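PDB 1ZVT: topoisomerase IV subunit A from Escherichia coli, which is a subunit of a type II topoisomerase that unlinks and relaxes DNA, its C-terminal domain probably binding DNA and setting substrate preference. Local coordinates for residues Val48-Ala58 against Leu115-Ile126; Ala149-Leu157 against Arg233-Val241. One frame throughout, in Å; residues are numbered along the deposited sequence.

Interaction 1. Residues Val48-Ala58 against Leu115-Ile126; sequences VFVDSTGRSYA and LVARNRAGKALI
One face of the R55 guanidinium lies on the backbone of K123 and A124, with K123 C 3.8 Å above its plane; A121 O sits in plane at its edge. The Y57 ring has F49 O and the D51 carboxylate carbon at its edge, while its CE2 comes obliquely to 3.3 Å from A121 O. R55 grips A121 O side-on: NE lies 2.9 Å from it, nearly along the C=O axis, whereas NH2 arrives from above the carbonyl plane. The bend at chi3 (70°) folds the guanidinium back over strand 123-124. An alanine in place of R55 would probably leave A121 O its water as donor and cost the turn N119-G122 its side-chain bonds to the strand. Next to R55, S56 and K123 form an antiparallel hydrogen-bonded pair, and S56 OG reaches L115 O at 2.9 Å. At the far end G54 O accepts from both L125 N and I126 N; a side chain on G54 would clash with I126 O. V48 CG1 meets L115 CD2 at 3.7 Å. Every direct hydrogen bond across the contact ends on a carbonyl oxygen, so this pinwheel blade edge is held mainly through backbone acceptors, beside an apolar patch.

Interaction 2. Residues Ala149-Leu157 against Arg233-Val241; sequences AITQAGRML and RGLQRIDRV
L235 lays its CD2 methyl against M156, 3.8 Å from SD and 4.0 Å from CG, the two side chains crossing at about a right angle. Its CG stands anti to the backbone N (chi1 -162°), which carries the branch in toward the strands although the CB itself does not point at them. The same CD2 is 4.1 Å from I150 CG2, so one methyl touches both strands of the hairpin. I238 adds a third apolar contact, its CD1 4.0 Å from I150 CG2 and again set crosswise. L235 and I238 also rest on I204 of the strand 201-206, and L235 on I211, which places this cluster between the hairpin and the neighbouring sheet.

The polar part of the contact runs along the turn T151-G154. The L235 carbonyl oxygen comes to 3.1 Å from G154 CA, and a CB on G154 would collide with it; the backbone angles of G154 (103°/24°) independently call for glycine. A water donates to both T151 O and L235 O, bridging the turn to the loop, and another joins Q152 O to R237 N, to which it is an acceptor. Q236, extended beyond CG, sets CG against the turn's carbonyls, 3.4 Å from Q152 O. Within the hairpin, T151 OG1 takes the R155 amide at 2.9 Å, tying the first residue of the turn to the one just after it.

Leaving strand 230-231, at the edge of the hairpin's sheet, the chain makes an inverse gamma turn about L235, closed by a weak Q236 N to G234 O bond, and goes on to strand 240-244 of the next sheet. The arrangement is thus a beta-hairpin turn packed against the connection between two sheets of the beta-pinwheel.

In the fold
The two contacts lie on opposite sides of the chain's centre, their centres about 29 Å and their nearest atoms about 13 Å apart, so they do not touch. Each places a hairpin with a type I turn and a closing glycine against a later piece of chain. In interaction 1 that piece includes the outermost strand of the hairpin's own sheet, and direct backbone bonding with 755 Å² of buried surface results. Interaction 2 instead meets a connecting loop beyond the edge strand, buries 298 Å² and, without a clear direct hydrogen bond, rests on apolar contacts and water; waters bridge both. Both are partly buried: apolar side chains fill the inner sides, R118, R120, Q152 and Q236 the exposed ones.

Interaction 1. Residues Val48-Ala58 against Leu115-Ile126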
loop_
_atom_site.group_PDB
_atom_site.type_symbol
_atom_site.label_atom_id
_atom_site.label_comp_id
_atom_site.label_asym_id
_atom_site.label_seq_id
_atom_site.Cartn_x
_atom_site.Cartn_y
_atom_site.Cartn_z
ATOM N N VAL A 48 -1.052 5.140 -11.445
ATOM C CA VAL A 48 0.087 4.255 -11.187
ATOM C C VAL A 48 -0.424 2.940 -10.592
ATOM O O VAL A 48 -1.387 2.944 -9.818
ATOM C CB VAL A 48 1.078 4.939 -10.233
ATOM C CG1 VAL A 48 1.954 3.943 -9.524
ATOM C CG2 VAL A 48 1.931 5.955 -11.008
ATOM N N PHE A 49 0.224 1.838 -10.975
ATOM C CA PHE A 49 -0.057 0.497 -10.489
ATOM C C PHE A 49 1.225 -0.056 -9.896
ATOM O O PHE A 49 2.328 0.154 -10.430
ATOM C CB PHE A 49 -0.547 -0.400 -11.637
ATOM C CG PHE A 49 -1.809 0.106 -12.262
ATOM C CD1 PHE A 49 -1.763 0.956 -13.363
ATOM C CD2 PHE A 49 -3.047 -0.215 -11.700
ATOM C CE1 PHE A 49 -2.949 1.479 -13.922
ATOM C CE2 PHE A 49 -4.239 0.313 -12.251
ATOM C CZ PHE A 49 -4.171 1.156 -13.365
ATOM N N VAL A 50 1.086 -0.776 -8.790
ATOM C CA VAL A 50 2.227 -1.502 -8.231
ATOM C C VAL A 50 1.926 -3.012 -8.270
ATOM O O VAL A 50 0.848 -3.445 -7.810
ATOM C CB VAL A 50 2.518 -1.043 -6.793
ATOM C CG1 VAL A 50 3.721 -1.809 -6.264
ATOM C CG2 VAL A 50 2.805 0.479 -6.756
ATOM N N ASP A 51 2.846 -3.795 -8.824
ATOM C CA ASP A 51 2.636 -5.261 -8.889
ATOM C C ASP A 51 3.203 -6.007 -7.692
ATOM O O ASP A 51 3.868 -5.415 -6.824
ATOM C CB ASP A 51 3.075 -5.869 -10.252
ATOM C CG ASP A 51 4.591 -6.058 -10.393
ATOM O OD1 ASP A 51 5.326 -6.071 -9.392
ATOM O OD2 ASP A 51 5.046 -6.231 -11.541
ATOM N N SER A 52 2.903 -7.311 -7.641
ATOM C CA SER A 52 3.266 -8.151 -6.501
ATOM C C SER A 52 4.773 -8.364 -6.334
ATOM O O SER A 52 5.206 -8.892 -5.296
ATOM C CB SER A 52 2.561 -9.507 -6.628
ATOM O OG SER A 52 2.844 -10.066 -7.880
ATOM N N THR A 53 5.560 -7.974 -7.335
ATOM C CA THR A 53 7.014 -8.087 -7.316
ATOM C C THR A 53 7.715 -6.781 -6.946
ATOM O O THR A 53 8.942 -6.733 -6.860
ATOM C CB THR A 53 7.586 -8.625 -8.656
ATOM O OG1 THR A 53 7.504 -7.622 -9.672
ATOM C CG2 THR A 53 6.859 -9.881 -9.112
ATOM N N GLY A 54 6.925 -5.745 -6.706
ATOM C CA GLY A 54 7.468 -4.442 -6.293
ATOM C C GLY A 54 7.788 -3.501 -7.444
ATOM O O GLY A 54 8.480 -2.487 -7.252
ATOM N N ARG A 55 7.292 -3.826 -8.634
ATOM C CA ARG A 55 7.456 -2.925 -9.790
ATOM C C ARG A 55 6.308 -1.927 -9.857
ATOM O O ARG A 55 5.191 -2.258 -9.494
ATOM C CB ARG A 55 7.542 -3.732 -11.097
ATOM C CG ARG A 55 8.762 -4.679 -11.146
ATOM C CD ARG A 55 8.991 -5.237 -12.558
ATOM N NE ARG A 55 9.475 -4.226 -13.506
ATOM C CZ ARG A 55 10.757 -3.907 -13.707
ATOM N NH1 ARG A 55 11.733 -4.476 -12.991
ATOM N NH2 ARG A 55 11.074 -3.003 -14.618
ATOM N N SER A 56 6.577 -0.707 -10.331
ATOM C CA SER A 56 5.518 0.294 -10.549
ATOM C C SER A 56 5.416 0.698 -12.030
ATOM O O SER A 56 6.398 0.639 -12.771
ATOM C CB SER A 56 5.704 1.543 -9.676
ATOM O OG SER A 56 6.878 2.253 -10.036
ATOM N N TYR A 57 4.214 1.113 -12.434
ATOM C CA TYR A 57 3.903 1.382 -13.822
ATOM C C TYR A 57 2.965 2.565 -13.856
ATOM O O TYR A 57 2.080 2.656 -13.005
ATOM C CB TYR A 57 3.151 0.209 -14.448
ATOM C CG TYR A 57 3.769 -1.145 -14.306
ATOM C CD1 TYR A 57 3.610 -1.883 -13.131
ATOM C CD2 TYR A 57 4.454 -1.732 -15.376
ATOM C CE1 TYR A 57 4.159 -3.166 -13.016
ATOM C CE2 TYR A 57 5.002 -3.014 -15.254
ATOM C CZ TYR A 57 4.836 -3.709 -14.081
ATOM O OH TYR A 57 5.388 -4.959 -13.936
ATOM N N ALA A 58 3.136 3.457 -14.835
ATOM C CA ALA A 58 2.187 4.539 -15.022
ATOM C C ALA A 58 1.455 4.422 -16.358
ATOM O O ALA A 58 2.057 4.041 -17.374
ATOM C CB ALA A 58 2.887 5.877 -14.952
ATOM N N LEU A 115 7.209 6.761 -8.566
ATOM C CA LEU A 115 6.504 5.568 -9.066
ATOM C C LEU A 115 6.183 5.659 -10.558
ATOM O O LEU A 115 5.837 4.659 -11.172
ATOM C CB LEU A 115 5.206 5.358 -8.290
ATOM C CG LEU A 115 5.313 4.643 -6.943
ATOM C CD1 LEU A 115 6.075 5.475 -5.969
ATOM C CD2 LEU A 115 3.922 4.401 -6.409
ATOM N N VAL A 116 6.287 6.855 -11.136
ATOM C CA VAL A 116 5.782 7.053 -12.503
ATOM C C VAL A 116 6.779 6.509 -13.518
ATOM O O VAL A 116 7.860 7.080 -13.713
ATOM C CB VAL A 116 5.446 8.520 -12.756
ATOM C CG1 VAL A 116 5.077 8.780 -14.241
ATOM C CG2 VAL A 116 4.322 8.961 -11.829
ATOM N N ALA A 117 6.436 5.375 -14.118
ATOM C CA ALA A 117 7.288 4.740 -15.127
ATOM C C ALA A 117 6.405 4.422 -16.319
ATOM O O ALA A 117 5.558 3.532 -16.243
ATOM C CB ALA A 117 7.907 3.491 -14.587
ATOM N N ARG A 118 6.579 5.180 -17.406
ATOM C CA ARG A 118 5.648 5.121 -18.522
ATOM C C ARG A 118 5.976 4.008 -19.535
ATOM O O ARG A 118 5.186 3.750 -20.441
ATOM C CB ARG A 118 5.526 6.504 -19.188
ATOM C CG ARG A 118 5.046 7.571 -18.190
ATOM C CD ARG A 118 5.103 8.984 -18.724
ATOM N NE ARG A 118 4.631 9.984 -17.753
ATOM C CZ ARG A 118 3.351 10.275 -17.535
ATOM N NH1 ARG A 118 2.395 9.634 -18.192
ATOM N NH2 ARG A 118 3.015 11.189 -16.642
ATOM N N ASN A 119 7.137 3.374 -19.380
ATOM C CA ASN A 119 7.534 2.253 -20.219
ATOM C C ASN A 119 6.763 1.016 -19.820
ATOM O O ASN A 119 6.317 0.894 -18.672
ATOM C CB ASN A 119 9.037 1.988 -20.099
ATOM C CG ASN A 119 9.459 1.671 -18.676
ATOM O OD1 ASN A 119 9.316 2.506 -17.770
ATOM N ND2 ASN A 119 9.962 0.465 -18.466
ATOM N N ARG A 120 6.618 0.090 -20.766
ATOM C CA ARG A 120 5.693 -1.023 -20.596
ATOM C C ARG A 120 6.081 -1.949 -19.446
ATOM O O ARG A 120 5.204 -2.488 -18.758
ATOM C CB ARG A 120 5.553 -1.807 -21.908
ATOM C CG ARG A 120 4.283 -2.638 -21.985
ATOM C CD ARG A 120 4.162 -3.376 -23.328
ATOM N NE ARG A 120 2.802 -3.885 -23.531
ATOM C CZ ARG A 120 2.342 -5.027 -23.020
ATOM N NH1 ARG A 120 3.108 -5.768 -22.222
ATOM N NH2 ARG A 120 1.103 -5.414 -23.287
ATOM N N ALA A 121 7.386 -2.121 -19.235
ATOM C CA ALA A 121 7.873 -2.989 -18.169
ATOM C C ALA A 121 7.931 -2.274 -16.827
ATOM O O ALA A 121 8.291 -2.887 -15.842
ATOM C CB ALA A 121 9.251 -3.553 -18.528
ATOM N N GLY A 122 7.584 -0.983 -16.799
ATOM C CA GLY A 122 7.649 -0.174 -15.560
ATOM C C GLY A 122 9.039 -0.109 -14.949
ATOM O O GLY A 122 10.063 -0.245 -15.657
ATOM N N LYS A 123 9.069 0.088 -13.633
ATOM C CA LYS A 123 10.297 0.322 -12.868
ATOM C C LYS A 123 10.398 -0.611 -11.674
ATOM O O LYS A 123 9.402 -0.878 -11.005
ATOM C CB LYS A 123 10.313 1.789 -12.393
ATOM C CG LYS A 123 11.126 2.086 -11.157
ATOM C CD LYS A 123 11.032 3.558 -10.773
ATOM C CE LYS A 123 11.816 3.817 -9.487
ATOM N NZ LYS A 123 11.848 5.268 -9.104
ATOM N N ALA A 124 11.612 -1.114 -11.398
ATOM C CA ALA A 124 11.856 -1.840 -10.156
ATOM C C ALA A 124 11.856 -0.816 -9.036
ATOM O O ALA A 124 12.771 0.005 -8.948
ATOM C CB ALA A 124 13.215 -2.575 -10.229
ATOM N N LEU A 125 10.806 -0.789 -8.229
ATOM C CA LEU A 125 10.665 0.291 -7.249
ATOM C C LEU A 125 11.111 -0.164 -5.870
ATOM O O LEU A 125 11.882 0.527 -5.205
ATOM C CB LEU A 125 9.232 0.810 -7.195
ATOM C CG LEU A 125 8.816 1.694 -6.019
ATOM C CD1 LEU A 125 9.470 3.056 -6.096
ATOM C CD2 LEU A 125 7.274 1.821 -6.001
ATOM N N ILE A 126 10.580 -1.297 -5.425
ATOM C CA ILE A 126 11.014 -1.857 -4.142
ATOM C C ILE A 126 11.546 -3.273 -4.325
ATOM O O ILE A 126 10.925 -4.122 -4.986
ATOM C CB ILE A 126 9.937 -1.744 -3.031
ATOM C CG1 ILE A 126 10.448 -2.348 -1.712
ATOM C CG2 ILE A 126 8.611 -2.361 -3.475
ATOM C CD1 ILE A 126 9.731 -1.792 -0.513
HETATM O O HOH W 1 11.225 -4.648 -7.853
HETATM O O HOH W 2 8.157 -5.790 -15.848
HETATM O O HOH W 3 3.562 1.545 -17.924
HETATM O O HOH W 4 2.451 4.763 -19.989
#

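Interaction 2. Residues Ala149-Leu157 against Arg233-Val241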
loop_
_atom_site.group_PDB
_atom_site.type_symbol
_atom_site.label_atom_id
_atom_site.label_comp_id
_atom_site.label_asym_id
_atom_site.label_seq_id
_atom_site.Cartn_x
_atom_site.Cartn_y
_atom_site.Cartn_z
ATOM N N ALA A 149 4.081 -0.023 13.084
ATOM C CA ALA A 149 4.303 -1.326 12.474
ATOM C C ALA A 149 3.879 -2.394 13.447
ATOM O O ALA A 149 4.143 -2.289 14.648
ATOM C CB ALA A 149 5.826 -1.518 12.170
ATOM N N ILE A 150 3.223 -3.434 12.933
ATOM C CA ILE A 150 2.812 -4.579 13.749
ATOM C C ILE A 150 3.286 -5.835 13.031
ATOM O O ILE A 150 3.001 -6.005 11.848
ATOM C CB ILE A 150 1.258 -4.671 13.900
ATOM C CG1 ILE A 150 0.713 -3.331 14.449
ATOM C CG2 ILE A 150 0.885 -5.875 14.801
ATOM C CD1 ILE A 150 -0.837 -3.326 14.515
ATOM N N THR A 151 4.023 -6.697 13.726
ATOM C CA THR A 151 4.526 -7.923 13.093
ATOM C C THR A 151 3.575 -9.120 13.218
ATOM O O THR A 151 2.662 -9.124 14.064
ATOM C CB THR A 151 5.893 -8.359 13.677
ATOM O OG1 THR A 151 5.726 -8.850 15.011
ATOM C CG2 THR A 151 6.868 -7.185 13.705
ATOM N N GLN A 152 3.852 -10.155 12.422
ATOM C CA GLN A 152 3.078 -11.392 12.432
ATOM C C GLN A 152 3.156 -12.047 13.818
ATOM O O GLN A 152 2.205 -12.691 14.268
ATOM C CB GLN A 152 3.659 -12.301 11.352
ATOM C CG GLN A 152 3.046 -13.644 11.152
ATOM C CD GLN A 152 3.819 -14.454 10.123
ATOM O OE1 GLN A 152 4.046 -15.658 10.309
ATOM N NE2 GLN A 152 4.258 -13.791 9.042
ATOM N N ALA A 153 4.294 -11.874 14.490
ATOM C CA ALA A 153 4.494 -12.449 15.829
ATOM C C ALA A 153 3.747 -11.666 16.902
ATOM O O ALA A 153 3.524 -12.166 18.011
ATOM C CB ALA A 153 6.000 -12.556 16.164
ATOM N N GLY A 154 3.347 -10.444 16.572
ATOM C CA GLY A 154 2.577 -9.591 17.472
ATOM C C GLY A 154 3.374 -8.498 18.150
ATOM O O GLY A 154 2.995 -8.036 19.225
ATOM N N ARG A 155 4.490 -8.086 17.547
ATOM C CA ARG A 155 5.251 -6.970 18.111
ATOM C C ARG A 155 4.833 -5.667 17.461
ATOM O O ARG A 155 4.530 -5.637 16.275
ATOM C CB ARG A 155 6.761 -7.168 17.955
ATOM C CG ARG A 155 7.277 -8.351 18.775
ATOM C CD ARG A 155 8.775 -8.496 18.736
ATOM N NE ARG A 155 9.106 -9.500 19.744
ATOM C CZ ARG A 155 9.050 -10.808 19.528
ATOM N NH1 ARG A 155 8.731 -11.285 18.327
ATOM N NH2 ARG A 155 9.303 -11.647 20.524
ATOM N N MET A 156 4.824 -4.595 18.251
ATOM C CA MET A 156 4.421 -3.265 17.779
ATOM C C MET A 156 5.543 -2.252 17.993
ATOM O O MET A 156 6.214 -2.239 19.035
ATOM C CB MET A 156 3.152 -2.780 18.502
ATOM C CG MET A 156 1.947 -3.658 18.276
ATOM S SD MET A 156 0.482 -2.973 19.090
ATOM C CE MET A 156 0.533 -1.297 18.595
ATOM N N LEU A 157 5.760 -1.410 16.993
ATOM C CA LEU A 157 6.743 -0.326 17.117
ATOM C C LEU A 157 6.177 0.919 16.482
ATOM O O LEU A 157 5.634 0.843 15.388
ATOM C CB LEU A 157 8.045 -0.692 16.388
ATOM C CG LEU A 157 9.196 0.332 16.461
ATOM C CD1 LEU A 157 9.747 0.468 17.868
ATOM C CD2 LEU A 157 10.330 -0.035 15.517
ATOM N N ARG A 233 0.889 -10.207 23.883
ATOM C CA ARG A 233 0.410 -11.591 23.893
ATOM C C ARG A 233 -0.922 -11.715 23.175
ATOM O O ARG A 233 -1.845 -10.950 23.433
ATOM C CB ARG A 233 0.242 -12.157 25.310
ATOM C CG ARG A 233 0.412 -13.686 25.323
ATOM C CD ARG A 233 -0.452 -14.415 26.350
ATOM N NE ARG A 233 -0.070 -14.100 27.720
ATOM C CZ ARG A 233 -0.661 -14.598 28.808
ATOM N NH1 ARG A 233 -1.673 -15.459 28.706
ATOM N NH2 ARG A 233 -0.231 -14.236 30.008
ATOM N N GLY A 234 -1.013 -12.694 22.282
ATOM C CA GLY A 234 -2.251 -12.970 21.577
ATOM C C GLY A 234 -2.528 -12.073 20.389
ATOM O O GLY A 234 -3.547 -12.242 19.722
ATOM N N LEU A 235 -1.628 -11.135 20.088
ATOM C CA LEU A 235 -1.845 -10.242 18.931
ATOM C C LEU A 235 -1.324 -10.857 17.620
ATOM O O LEU A 235 -0.387 -10.342 17.004
ATOM C CB LEU A 235 -1.235 -8.850 19.178
ATOM C CG LEU A 235 -1.732 -7.700 18.293
ATOM C CD1 LEU A 235 -3.156 -7.319 18.630
ATOM C CD2 LEU A 235 -0.806 -6.503 18.464
ATOM N N GLN A 236 -1.926 -11.972 17.225
ATOM C CA GLN A 236 -1.592 -12.688 16.009
ATOM C C GLN A 236 -2.892 -12.993 15.280
ATOM O O GLN A 236 -3.918 -13.200 15.936
ATOM C CB GLN A 236 -0.905 -14.007 16.348
ATOM C CG GLN A 236 0.455 -13.843 16.964
ATOM C CD GLN A 236 1.175 -15.157 17.035
ATOM O OE1 GLN A 236 1.880 -15.548 16.102
ATOM N NE2 GLN A 236 0.988 -15.862 18.125
ATOM N N ARG A 237 -2.837 -13.018 13.941
ATOM C CA ARG A 237 -4.000 -13.255 13.073
ATOM C C ARG A 237 -5.068 -12.209 13.353
ATOM O O ARG A 237 -6.228 -12.515 13.589
ATOM C CB ARG A 237 -4.534 -14.695 13.182
ATOM C CG ARG A 237 -3.449 -15.756 12.879
ATOM C CD ARG A 237 -4.059 -17.141 12.707
ATOM N NE ARG A 237 -4.856 -17.559 13.862
ATOM C CZ ARG A 237 -5.152 -18.826 14.152
ATOM N NH1 ARG A 237 -4.697 -19.819 13.393
ATOM N NH2 ARG A 237 -5.890 -19.105 15.219
ATOM N N ILE A 238 -4.630 -10.957 13.387
ATOM C CA ILE A 238 -5.579 -9.841 13.528
ATOM C C ILE A 238 -6.637 -9.920 12.428
ATOM O O ILE A 238 -6.296 -10.102 11.246
ATOM C CB ILE A 238 -4.839 -8.517 13.376
ATOM C CG1 ILE A 238 -3.892 -8.311 14.548
ATOM C CG2 ILE A 238 -5.821 -7.344 13.322
ATOM C CD1 ILE A 238 -2.908 -7.129 14.307
ATOM N N ASP A 239 -7.917 -9.778 12.794
ATOM C CA ASP A 239 -8.957 -9.786 11.775
ATOM C C ASP A 239 -9.802 -8.517 11.692
ATOM O O ASP A 239 -10.562 -8.363 10.745
ATOM C CB ASP A 239 -9.818 -11.042 11.862
ATOM C CG ASP A 239 -10.457 -11.216 13.214
ATOM O OD1 ASP A 239 -10.947 -10.224 13.792
ATOM O OD2 ASP A 239 -10.432 -12.361 13.717
ATOM N N ARG A 240 -9.643 -7.583 12.624
ATOM C CA ARG A 240 -10.323 -6.295 12.456
ATOM C C ARG A 240 -9.478 -5.210 13.076
ATOM O O ARG A 240 -8.967 -5.408 14.175
ATOM C CB ARG A 240 -11.727 -6.335 13.115
ATOM C CG ARG A 240 -12.605 -5.103 12.807
ATOM C CD ARG A 240 -14.019 -5.239 13.449
ATOM N NE ARG A 240 -14.769 -6.429 12.991
ATOM C CZ ARG A 240 -16.060 -6.650 13.274
ATOM N NH1 ARG A 240 -16.744 -5.775 14.013
ATOM N NH2 ARG A 240 -16.667 -7.750 12.841
ATOM N N VAL A 241 -9.316 -4.083 12.373
ATOM C CA VAL A 241 -8.630 -2.930 12.932
ATOM C C VAL A 241 -9.482 -1.707 12.627
ATOM O O VAL A 241 -9.920 -1.524 11.497
ATOM C CB VAL A 241 -7.238 -2.709 12.312
ATOM C CG1 VAL A 241 -6.589 -1.475 12.924
ATOM C CG2 VAL A 241 -6.323 -3.924 12.519
HETATM O O HOH W 5 -0.102 -9.794 14.295
HETATM O O HOH W 6 -0.091 -13.331 12.904
#